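Local atomic coordinates of uncharacterized protein (PDB entry 3B4Q), a protein that is of unknown function but forms a small all-helical domain of the resuscitation-promoting factor Rpf1 C-terminal family. Residues E30-A35 / E40-D45. Residues are numbered along the deposited sequence; the frame is centred on the assembly and turned at random.
Sequences EYAAQA and EELAVD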
ATOM      1  N   GLU A  30      -1.257  11.415   4.153  1.00 15.86           N
ATOM      2  CA  GLU A  30      -1.449  12.597   5.013  0.50 17.51           C
ATOM      3  C   GLU A  30      -0.128  12.932   5.707  1.00 16.94           C
ATOM      4  O   GLU A  30       0.349  14.108   5.677  1.00 17.39           O
ATOM      5  CB  GLU A  30      -2.510  12.308   6.092  0.50 17.20           C
ATOM      6  CG  GLU A  30      -3.979  12.206   5.596  0.50 19.56           C
ATOM      7  CD  GLU A  30      -4.979  11.743   6.683  0.50 19.78           C
ATOM      8  OE1 GLU A  30      -4.590  11.120   7.728  0.50 24.92           O
ATOM      9  OE2 GLU A  30      -6.179  12.014   6.483  0.50 22.76           O
ATOM     10  N   TYR A  31       0.444  11.904   6.352  1.00 15.25           N
ATOM     11  CA  TYR A  31       1.707  12.106   7.113  1.00 15.70           C
ATOM     12  C   TYR A  31       2.869  12.513   6.197  1.00 15.78           C
ATOM     13  O   TYR A  31       3.666  13.446   6.492  1.00 15.90           O
ATOM     14  CB  TYR A  31       2.061  10.880   7.972  1.00 14.57           C
ATOM     15  CG  TYR A  31       3.335  11.142   8.731  1.00 15.10           C
ATOM     16  CD1 TYR A  31       3.381  12.140   9.696  1.00 15.62           C
ATOM     17  CD2 TYR A  31       4.520  10.493   8.399  1.00 15.35           C
ATOM     18  CE1 TYR A  31       4.580  12.427  10.393  1.00 15.24           C
ATOM     19  CE2 TYR A  31       5.719  10.775   9.093  1.00 15.69           C
ATOM     20  CZ  TYR A  31       5.719  11.727  10.081  1.00 15.86           C
ATOM     21  OH  TYR A  31       6.890  12.060  10.723  1.00 17.55           O
ATOM     22  N   ALA A  32       2.976  11.852   5.054  1.00 15.34           N
ATOM     23  CA  ALA A  32       4.051  12.182   4.094  1.00 17.24           C
ATOM     24  C   ALA A  32       4.001  13.648   3.672  1.00 19.73           C
ATOM     25  O   ALA A  32       5.055  14.308   3.525  1.00 19.30           O
ATOM     26  CB  ALA A  32       3.952  11.290   2.843  1.00 17.65           C
ATOM     27  N   ALA A  33       2.783  14.163   3.479  1.00 21.32           N
ATOM     28  CA  ALA A  33       2.643  15.568   3.102  1.00 23.69           C
ATOM     29  C   ALA A  33       3.093  16.488   4.236  1.00 24.76           C
ATOM     30  O   ALA A  33       3.795  17.478   3.975  1.00 25.81           O
ATOM     31  CB  ALA A  33       1.228  15.884   2.675  1.00 24.00           C
ATOM     32  N   GLN A  34       2.716  16.153   5.471  1.00 24.88           N
ATOM     33  CA  GLN A  34       3.030  16.943   6.670  0.50 25.71           C
ATOM     34  C   GLN A  34       4.541  16.976   6.950  1.00 25.71           C
ATOM     35  O   GLN A  34       5.133  18.049   7.235  1.00 25.94           O
ATOM     36  CB  GLN A  34       2.289  16.361   7.891  0.50 25.73           C
ATOM     37  CG  GLN A  34       0.751  16.515   7.875  0.50 26.20           C
ATOM     38  CD  GLN A  34       0.036  15.641   8.921  0.50 26.35           C
ATOM     39  OE1 GLN A  34      -1.118  15.904   9.311  0.50 29.07           O
ATOM     40  NE2 GLN A  34       0.711  14.593   9.364  0.50 25.06           N
ATOM     41  N   ALA A  35       5.159  15.796   6.884  1.00 24.60           N
ATOM     42  CA  ALA A  35       6.559  15.624   7.248  1.00 23.84           C
ATOM     43  C   ALA A  35       7.569  15.757   6.102  1.00 23.68           C
ATOM     44  O   ALA A  35       8.785  15.700   6.344  1.00 24.13           O
ATOM     45  CB  ALA A  35       6.770  14.288   8.002  1.00 23.41           C
ATOM     46  N   GLU A  40       4.783   7.918  -2.055  1.00 17.22           N
ATOM     47  CA  GLU A  40       4.637   6.567  -2.579  1.00 16.94           C
ATOM     48  C   GLU A  40       5.364   5.567  -1.687  1.00 16.34           C
ATOM     49  O   GLU A  40       4.845   4.498  -1.386  1.00 15.01           O
ATOM     50  CB  GLU A  40       5.085   6.519  -4.050  1.00 18.66           C
ATOM     51  CG  GLU A  40       4.052   7.209  -4.925  1.00 20.67           C
ATOM     52  CD  GLU A  40       4.184   6.872  -6.378  1.00 24.48           C
ATOM     53  OE1 GLU A  40       4.018   7.802  -7.198  1.00 29.89           O
ATOM     54  OE2 GLU A  40       4.437   5.696  -6.716  1.00 22.35           O
ATOM     55  N   GLU A  41       6.565   5.913  -1.247  1.00 16.72           N
ATOM     56  CA  GLU A  41       7.328   4.994  -0.421  1.00 16.73           C
ATOM     57  C   GLU A  41       6.605   4.750   0.927  1.00 15.69           C
ATOM     58  O   GLU A  41       6.519   3.607   1.413  1.00 14.93           O
ATOM     59  CB  GLU A  41       8.725   5.553  -0.182  1.00 19.96           C
ATOM     60  CG  GLU A  41       9.539   4.751   0.748  1.00 27.18           C
ATOM     61  CD  GLU A  41      10.987   5.211   0.777  1.00 29.44           C
ATOM     62  OE1 GLU A  41      11.446   5.832  -0.220  1.00 37.79           O
ATOM     63  OE2 GLU A  41      11.667   4.931   1.794  1.00 38.94           O
ATOM     64  N   LEU A  42       6.111   5.834   1.540  1.00 14.63           N
ATOM     65  CA  LEU A  42       5.399   5.683   2.794  1.00 13.84           C
ATOM     66  C   LEU A  42       4.113   4.859   2.617  1.00 12.77           C
ATOM     67  O   LEU A  42       3.756   4.017   3.455  1.00 12.34           O
ATOM     68  CB  LEU A  42       5.081   7.054   3.417  1.00 14.96           C
ATOM     69  CG  LEU A  42       5.792   7.543   4.688  1.00 22.18           C
ATOM     70  CD1 LEU A  42       4.820   8.443   5.392  1.00 22.51           C
ATOM     71  CD2 LEU A  42       6.145   6.398   5.638  1.00 20.46           C
ATOM     72  N   ALA A  43       3.401   5.113   1.521  1.00 10.64           N
ATOM     73  CA  ALA A  43       2.177   4.351   1.261  1.00 10.93           C
ATOM     74  C   ALA A  43       2.450   2.854   1.014  1.00 11.04           C
ATOM     75  O   ALA A  43       1.697   1.977   1.483  1.00 10.39           O
ATOM     76  CB  ALA A  43       1.405   4.964   0.091  1.00 11.57           C
ATOM     77  N   VAL A  44       3.498   2.539   0.266  1.00 10.96           N
ATOM     78  CA  VAL A  44       3.898   1.138   0.109  1.00 11.48           C
ATOM     79  C   VAL A  44       4.199   0.512   1.487  1.00 11.64           C
ATOM     80  O   VAL A  44       3.693  -0.571   1.820  1.00 11.52           O
ATOM     81  CB  VAL A  44       5.127   0.991  -0.855  1.00 11.91           C
ATOM     82  CG1 VAL A  44       5.722  -0.441  -0.759  1.00 14.12           C
ATOM     83  CG2 VAL A  44       4.724   1.390  -2.301  1.00 13.20           C
ATOM     84  N   ASP A  45       5.006   1.200   2.308  1.00 11.40           N
ATOM     85  CA  ASP A  45       5.323   0.663   3.658  1.00 12.39           C
ATOM     86  C   ASP A  45       4.046   0.441   4.511  1.00 12.34           C
ATOM     87  O   ASP A  45       3.904  -0.592   5.179  1.00 12.67           O
ATOM     88  CB  ASP A  45       6.267   1.589   4.395  1.00 12.87           C
ATOM     89  CG  ASP A  45       7.691   1.614   3.799  1.00 18.25           C
ATOM     90  OD1 ASP A  45       8.031   0.743   2.948  1.00 20.55           O
ATOM     91  OD2 ASP A  45       8.485   2.520   4.213  1.00 21.15           O
TER
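Leu42 reaches across to Tyr31 and Ala32 with a single methyl group, CD1. This methyl lies 3.7 Å from Tyr31 CD2. It meets the tyrosine at the ring edge, close to the ring plane, and not over a face. The same methyl sits 3.9 Å from Ala32 CB. It is also 3.9 Å from the backbone Ala32 N, and so lies beside both the ring edge and the helix backbone. With chi1 at -179°, Tyr31 swings CG to the far side of CA from its backbone N. That turn, with chi2 at 65°, presents the CD2 edge to the leucine. Ala32 is the buried end of the contact. Ala32 CA and Leu42 CA are the nearest CA pair, 6.8 Å apart.

The outer part of the Tyr31 ring, toward OH, is the loose side. Tyr31 is exposed. CD2 is the ring atom nearest Leu42, and the hydroxyl end points away from that methyl. Tyr31 also packs on Leu37 of the connecting loop. The joined surface is small, 108 Å² in all, and entirely apolar in its side-chain contacts. On helix 39-56, Ala43 and Val44 pack on Phe77 of helix 77-83. Near the helix start, Asn38 OD1 accepts a hydrogen bond from Glu41 N. The arrangement is typical of a splayed helix-loop-helix hairpin, in which helices 19-35 and 39-56 meet beside their short loop within a small all-helical domain.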